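Local coordinates for hypothetical protein TT1465 (Thermus thermophilus, PDB 1WEK) that is of unknown function but has the Rossmann-like parallel-sheet fold of the SLOG clan, in an assembly of six copies of its chain, at residues G143-D146 with E147-V151; R198-E202 with P203-V207. All blocks are in the same frame, centred on the assembly; numbering follows the deposited sequence.

Both interactions are local: each is made within one continuous piece of chain, a helix in the first and a strand-to-helix turn in the second, and both lie in the parallel alpha/beta sheet domain. Interaction 1 (143-151) lies in the N-terminal part of the helix that follows strand 132-137; its N-terminal end holds a phosphate ion and its flank meets a second subunit. Interaction 2 (198-207) comes later, where one of the two outermost strands of the chain's sheet, 198-200, turns into the last helix, and it touches no other subunit. The centres of interactions 1 and 2 are 18 Å apart. Helix 170-185 packs against both: its Trp173 meets Thr144, Leu148 and Leu199.

Interaction 1 (G143-D146 with E147-V151); sequences GTLD and ELSEV. With PO4 (phosphate ion), chain G.
Gly143 and Thr144, whose carbonyls accept bonds from Glu147 N and Leu148 N one turn on, point their own amides at a phosphate ion. They stand at the start of helix 142-156, the crossover helix of the beta-alpha-beta unit between strands 132-137 and 165-168, and the helix dipole would also favour the anion. Gly143 N donates a hydrogen bond to phosphate O3 at 2.8 Å, and Gly141 N and Ala46 N add further bonds. Phosphate O1 is gripped twice by one residue, by Thr144 N at 3.1 Å and by Thr144 OG1 at 2.9 Å, the hydroxyl lying beside its own amide at chi1 -57°.

An i to i+4 ladder positions these groups. Leu148 N bonds to Thr144 O at 2.9 Å and Glu147 N to Gly143 O. The bond from Ser149 N to Leu145 O is the straightest of the set, 2.8 Å long with 175° at the hydrogen, and Glu150 N bonds to Asp146 O.

Further out, Leu148 and Thr144 lie against Phe137 of the strand and Trp173 of helix 170-185. Lysines balance the acids: Asp146 OD1 pairs with Lys125 of the same chain, and Glu150 OE2 with Lys125 of the second subunit. On the flank facing that subunit, Ser149 OG sits between its own backbone N and carbonyl carbon (chi1 67°), a rotation that turns it back over the preceding turn. There it has weak, competing contacts with Leu145 O and Asp146 O; its stronger partner is Ser149 OG of the second subunit.

Interaction 2 (R198-E202 with P203-V207); sequences RLTDE and PEEVV
Glu205 reaches back from the first turn of helix 203-211 to the strand before it, its CG anti to the backbone N (chi1 180°) and its chain extended, which brings the carboxylate up to Thr200 and to the edge of Arg198. Its two oxygens have separate partners. OE1 accepts a hydrogen bond from Thr200 OG1 at 2.6 Å, on the lone pair that points away from OE2. OE2 lies in the plane of the Arg198 guanidinium, in a long salt bridge of 3.6 Å to NH2; carboxylate and guanidinium planes are 71° apart, so the acid meets the arginine with one oxygen instead of side by side.

Thr200 OG1 works in both directions, since it also accepts from Glu202 N at 3.2 Å, closing an ST turn. Its methyl, CG2, packs on Val206 CG2 at 3.7 Å.

Glu204, bent at chi2, folds its carboxylate back so that CD lies 3.2 Å from Glu202 CB. The Glu202 and Glu204 carboxylate planes are 15° apart, their OE2 atoms 4.0 Å from each other, which may make it harder for both to be charged. Glu202 OE2 is also 3.9 Å from Glu205 OE1, but there Arg198 and Thr200 probably offset the effect. Glu202 O receives weak bonds from Glu205 N and Val206 N.

Asp201 OD1 accepts a hydrogen bond from Arg170 N. With Glu202 at the N-cap and Pro203 starting the helix, this is the strand-to-helix turn at the edge of a Rossmann-like parallel sheet.

Interaction 1 (G143-D146 with E147-V151)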
ATOM      1  N   GLY A 143      15.868 -24.625  16.224  1.00 12.22           N
ATOM      2  CA  GLY A 143      15.950 -23.253  15.766  1.00 10.19           C
ATOM      3  C   GLY A 143      17.230 -22.974  15.009  1.00 14.03           C
ATOM      4  O   GLY A 143      17.220 -22.315  13.967  1.00 13.16           O
ATOM      5  N   THR A 144      18.339 -23.494  15.520  1.00 12.32           N
ATOM      6  CA  THR A 144      19.630 -23.267  14.889  1.00 10.77           C
ATOM      7  C   THR A 144      19.761 -24.031  13.566  1.00 12.79           C
ATOM      8  O   THR A 144      20.295 -23.509  12.584  1.00 13.30           O
ATOM      9  CB  THR A 144      20.746 -23.702  15.824  1.00  6.45           C
ATOM     10  OG1 THR A 144      20.623 -22.994  17.054  1.00 17.46           O
ATOM     11  CG2 THR A 144      22.116 -23.458  15.186  1.00  6.92           C
ATOM     12  N   LEU A 145      19.278 -25.269  13.548  1.00 13.17           N
ATOM     13  CA  LEU A 145      19.356 -26.097  12.353  1.00 13.28           C
ATOM     14  C   LEU A 145      18.592 -25.418  11.226  1.00 12.43           C
ATOM     15  O   LEU A 145      19.061 -25.348  10.093  1.00 15.74           O
ATOM     16  CB  LEU A 145      18.778 -27.473  12.649  1.00 13.07           C
ATOM     17  CG  LEU A 145      18.815 -28.599  11.606  1.00 14.61           C
ATOM     18  CD1 LEU A 145      17.700 -28.384  10.685  1.00 24.55           C
ATOM     19  CD2 LEU A 145      20.121 -28.666  10.828  1.00  7.14           C
ATOM     20  N   ASP A 146      17.415 -24.910  11.558  1.00 11.08           N
ATOM     21  CA  ASP A 146      16.560 -24.196  10.609  1.00 13.72           C
ATOM     22  C   ASP A 146      17.289 -22.982   9.993  1.00 13.36           C
ATOM     23  O   ASP A 146      17.202 -22.745   8.787  1.00 13.37           O
ATOM     24  CB  ASP A 146      15.277 -23.772  11.333  1.00 14.67           C
ATOM     25  CG  ASP A 146      14.406 -22.816  10.523  1.00 18.59           C
ATOM     26  OD1 ASP A 146      14.430 -22.819   9.276  1.00 20.40           O
ATOM     27  OD2 ASP A 146      13.661 -22.061  11.165  1.00 20.50           O
ATOM     28  N   GLU A 147      18.014 -22.217  10.803  1.00 12.97           N
ATOM     29  CA  GLU A 147      18.749 -21.071  10.264  1.00 15.48           C
ATOM     30  C   GLU A 147      19.905 -21.548   9.388  1.00 15.67           C
ATOM     31  O   GLU A 147      20.177 -20.975   8.338  1.00 15.87           O
ATOM     32  CB  GLU A 147      19.314 -20.197  11.390  1.00 17.80           C
ATOM     33  CG  GLU A 147      18.306 -19.270  12.040  1.00 23.91           C
ATOM     34  CD  GLU A 147      17.834 -18.141  11.111  1.00 26.34           C
ATOM     35  OE1 GLU A 147      16.856 -17.455  11.488  1.00 31.19           O
ATOM     36  OE2 GLU A 147      18.431 -17.930  10.022  1.00 20.56           O
ATOM     37  N   LEU A 148      20.583 -22.607   9.823  1.00 16.27           N
ATOM     38  CA  LEU A 148      21.719 -23.148   9.082  1.00 15.05           C
ATOM     39  C   LEU A 148      21.310 -23.675   7.709  1.00 16.73           C
ATOM     40  O   LEU A 148      21.916 -23.309   6.679  1.00 13.64           O
ATOM     41  CB  LEU A 148      22.373 -24.287   9.861  1.00 15.91           C
ATOM     42  CG  LEU A 148      23.837 -24.633   9.558  1.00 19.69           C
ATOM     43  CD1 LEU A 148      24.074 -26.084   9.912  1.00  8.97           C
ATOM     44  CD2 LEU A 148      24.185 -24.401   8.107  1.00 19.23           C
ATOM     45  N   SER A 149      20.285 -24.527   7.691  1.00 12.72           N
ATOM     46  CA  SER A 149      19.846 -25.104   6.433  1.00 15.40           C
ATOM     47  C   SER A 149      19.339 -24.024   5.490  1.00 15.19           C
ATOM     48  O   SER A 149      19.548 -24.119   4.282  1.00 13.95           O
ATOM     49  CB  SER A 149      18.788 -26.223   6.650  1.00 16.41           C
ATOM     50  OG  SER A 149      17.560 -25.745   7.161  1.00 19.36           O
ATOM     51  N   GLU A 150      18.713 -22.978   6.023  1.00 14.74           N
ATOM     52  CA  GLU A 150      18.234 -21.920   5.143  1.00 16.82           C
ATOM     53  C   GLU A 150      19.373 -21.185   4.440  1.00 17.78           C
ATOM     54  O   GLU A 150      19.331 -21.004   3.211  1.00 14.95           O
ATOM     55  CB  GLU A 150      17.386 -20.874   5.877  1.00 18.34           C
ATOM     56  CG  GLU A 150      16.955 -19.773   4.906  1.00 27.32           C
ATOM     57  CD  GLU A 150      16.006 -18.736   5.483  1.00 36.05           C
ATOM     58  OE1 GLU A 150      16.436 -17.916   6.325  1.00 39.58           O
ATOM     59  OE2 GLU A 150      14.821 -18.734   5.074  1.00 42.10           O
ATOM     60  N   VAL A 151      20.376 -20.751   5.211  1.00 14.98           N
ATOM     61  CA  VAL A 151      21.497 -20.021   4.635  1.00 14.05           C
ATOM     62  C   VAL A 151      22.286 -20.887   3.656  1.00 14.83           C
ATOM     63  O   VAL A 151      22.765 -20.382   2.645  1.00 15.64           O
ATOM     64  CB  VAL A 151      22.476 -19.455   5.722  1.00 16.67           C
ATOM     65  CG1 VAL A 151      21.715 -18.580   6.706  1.00 19.87           C
ATOM     66  CG2 VAL A 151      23.183 -20.580   6.453  1.00 16.58           C
TER
HETATM   67  P   PO4 G 501      17.170 -23.548  19.308  1.00 20.22           P
HETATM   68  O1  PO4 G 501      18.382 -23.969  18.551  1.00 17.95           O
HETATM   69  O2  PO4 G 501      17.460 -23.562  20.766  1.00 16.82           O
HETATM   70  O3  PO4 G 501      16.057 -24.487  19.012  1.00 19.77           O
HETATM   71  O4  PO4 G 501      16.784 -22.172  18.898  1.00 20.63           O

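Interaction 2 (R198-E202 with P203-V207)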
ATOM      1  N   ARG A 198      32.447 -23.837   7.248  1.00 17.88           N
ATOM      2  CA  ARG A 198      33.694 -24.259   7.862  1.00 20.08           C
ATOM      3  C   ARG A 198      33.409 -24.705   9.283  1.00 20.85           C
ATOM      4  O   ARG A 198      32.721 -24.017  10.033  1.00 22.69           O
ATOM      5  CB  ARG A 198      34.702 -23.105   7.872  1.00 27.45           C
ATOM      6  CG  ARG A 198      35.239 -22.746   6.493  1.00 36.19           C
ATOM      7  CD  ARG A 198      36.162 -21.528   6.513  1.00 39.88           C
ATOM      8  NE  ARG A 198      37.300 -21.672   7.423  1.00 46.71           N
ATOM      9  CZ  ARG A 198      38.244 -20.743   7.583  1.00 47.35           C
ATOM     10  NH1 ARG A 198      38.182 -19.611   6.888  1.00 44.99           N
ATOM     11  NH2 ARG A 198      39.236 -20.928   8.453  1.00 42.66           N
ATOM     12  N   LEU A 199      33.949 -25.860   9.655  1.00 20.42           N
ATOM     13  CA  LEU A 199      33.741 -26.396  10.988  1.00 21.57           C
ATOM     14  C   LEU A 199      34.969 -26.069  11.832  1.00 21.29           C
ATOM     15  O   LEU A 199      36.090 -26.334  11.423  1.00 20.19           O
ATOM     16  CB  LEU A 199      33.522 -27.909  10.879  1.00 22.68           C
ATOM     17  CG  LEU A 199      32.710 -28.630  11.954  1.00 25.77           C
ATOM     18  CD1 LEU A 199      31.672 -27.721  12.543  1.00 24.60           C
ATOM     19  CD2 LEU A 199      32.052 -29.838  11.332  1.00 23.75           C
ATOM     20  N   THR A 200      34.773 -25.474  13.001  1.00 23.31           N
ATOM     21  CA  THR A 200      35.923 -25.126  13.834  1.00 21.89           C
ATOM     22  C   THR A 200      35.627 -25.111  15.322  1.00 19.83           C
ATOM     23  O   THR A 200      34.478 -24.953  15.738  1.00 19.28           O
ATOM     24  CB  THR A 200      36.497 -23.745  13.448  1.00 23.21           C
ATOM     25  OG1 THR A 200      37.713 -23.518  14.170  1.00 27.89           O
ATOM     26  CG2 THR A 200      35.516 -22.626  13.804  1.00 25.18           C
ATOM     27  N   ASP A 201      36.679 -25.281  16.123  1.00 21.86           N
ATOM     28  CA  ASP A 201      36.564 -25.270  17.582  1.00 21.24           C
ATOM     29  C   ASP A 201      37.053 -23.946  18.174  1.00 23.67           C
ATOM     30  O   ASP A 201      36.830 -23.669  19.359  1.00 22.74           O
ATOM     31  CB  ASP A 201      37.395 -26.398  18.208  1.00 23.16           C
ATOM     32  CG  ASP A 201      36.702 -27.750  18.151  1.00 24.38           C
ATOM     33  OD1 ASP A 201      35.463 -27.793  18.103  1.00 28.55           O
ATOM     34  OD2 ASP A 201      37.398 -28.776  18.178  1.00 28.85           O
ATOM     35  N   GLU A 202      37.704 -23.128  17.350  1.00 21.33           N
ATOM     36  CA  GLU A 202      38.281 -21.870  17.818  1.00 26.19           C
ATOM     37  C   GLU A 202      37.548 -20.584  17.435  1.00 24.21           C
ATOM     38  O   GLU A 202      37.436 -20.242  16.262  1.00 22.10           O
ATOM     39  CB  GLU A 202      39.725 -21.798  17.328  1.00 30.62           C
ATOM     40  CG  GLU A 202      40.486 -23.101  17.552  1.00 40.29           C
ATOM     41  CD  GLU A 202      41.637 -23.284  16.575  1.00 45.73           C
ATOM     42  OE1 GLU A 202      42.370 -24.293  16.696  1.00 46.60           O
ATOM     43  OE2 GLU A 202      41.801 -22.422  15.684  1.00 48.49           O
ATOM     44  N   PRO A 203      37.040 -19.853  18.433  1.00 24.82           N
ATOM     45  CA  PRO A 203      36.336 -18.609  18.124  1.00 24.36           C
ATOM     46  C   PRO A 203      37.269 -17.638  17.409  1.00 26.67           C
ATOM     47  O   PRO A 203      36.833 -16.854  16.567  1.00 24.50           O
ATOM     48  CB  PRO A 203      35.922 -18.100  19.502  1.00 26.06           C
ATOM     49  CG  PRO A 203      35.716 -19.372  20.277  1.00 23.77           C
ATOM     50  CD  PRO A 203      36.909 -20.195  19.861  1.00 23.18           C
ATOM     51  N   GLU A 204      38.558 -17.702  17.753  1.00 27.66           N
ATOM     52  CA  GLU A 204      39.564 -16.819  17.172  1.00 28.06           C
ATOM     53  C   GLU A 204      39.668 -16.999  15.673  1.00 30.03           C
ATOM     54  O   GLU A 204      39.914 -16.040  14.939  1.00 31.54           O
ATOM     55  CB  GLU A 204      40.940 -17.074  17.794  1.00 34.15           C
ATOM     56  CG  GLU A 204      41.479 -18.484  17.560  1.00 36.01           C
ATOM     57  CD  GLU A 204      41.294 -19.398  18.755  1.00 37.58           C
ATOM     58  OE1 GLU A 204      40.223 -19.342  19.415  1.00 36.27           O
ATOM     59  OE2 GLU A 204      42.225 -20.187  19.028  1.00 38.46           O
ATOM     60  N   GLU A 205      39.484 -18.232  15.215  1.00 27.24           N
ATOM     61  CA  GLU A 205      39.571 -18.516  13.793  1.00 27.14           C
ATOM     62  C   GLU A 205      38.403 -17.878  13.068  1.00 23.73           C
ATOM     63  O   GLU A 205      38.547 -17.392  11.941  1.00 25.81           O
ATOM     64  CB  GLU A 205      39.598 -20.029  13.555  1.00 32.15           C
ATOM     65  CG  GLU A 205      39.681 -20.425  12.093  1.00 41.10           C
ATOM     66  CD  GLU A 205      40.185 -21.842  11.909  1.00 48.25           C
ATOM     67  OE1 GLU A 205      39.561 -22.776  12.458  1.00 49.43           O
ATOM     68  OE2 GLU A 205      41.215 -22.017  11.215  1.00 52.14           O
ATOM     69  N   VAL A 206      37.244 -17.871  13.719  1.00 19.40           N
ATOM     70  CA  VAL A 206      36.057 -17.257  13.131  1.00 17.36           C
ATOM     71  C   VAL A 206      36.238 -15.751  13.021  1.00 17.14           C
ATOM     72  O   VAL A 206      36.025 -15.169  11.954  1.00 15.24           O
ATOM     73  CB  VAL A 206      34.783 -17.539  13.975  1.00 20.10           C
ATOM     74  CG1 VAL A 206      33.579 -16.819  13.362  1.00 19.81           C
ATOM     75  CG2 VAL A 206      34.511 -19.041  14.021  1.00 16.35           C
ATOM     76  N   VAL A 207      36.638 -15.113  14.118  1.00 17.03           N
ATOM     77  CA  VAL A 207      36.822 -13.673  14.098  1.00 19.94           C
ATOM     78  C   VAL A 207      37.894 -13.266  13.092  1.00 21.71           C
ATOM     79  O   VAL A 207      37.733 -12.279  12.378  1.00 18.96           O
ATOM     80  CB  VAL A 207      37.203 -13.143  15.482  1.00 20.55           C
ATOM     81  CG1 VAL A 207      37.386 -11.641  15.413  1.00 22.45           C
ATOM     82  CG2 VAL A 207      36.118 -13.513  16.491  1.00 19.25           C
TER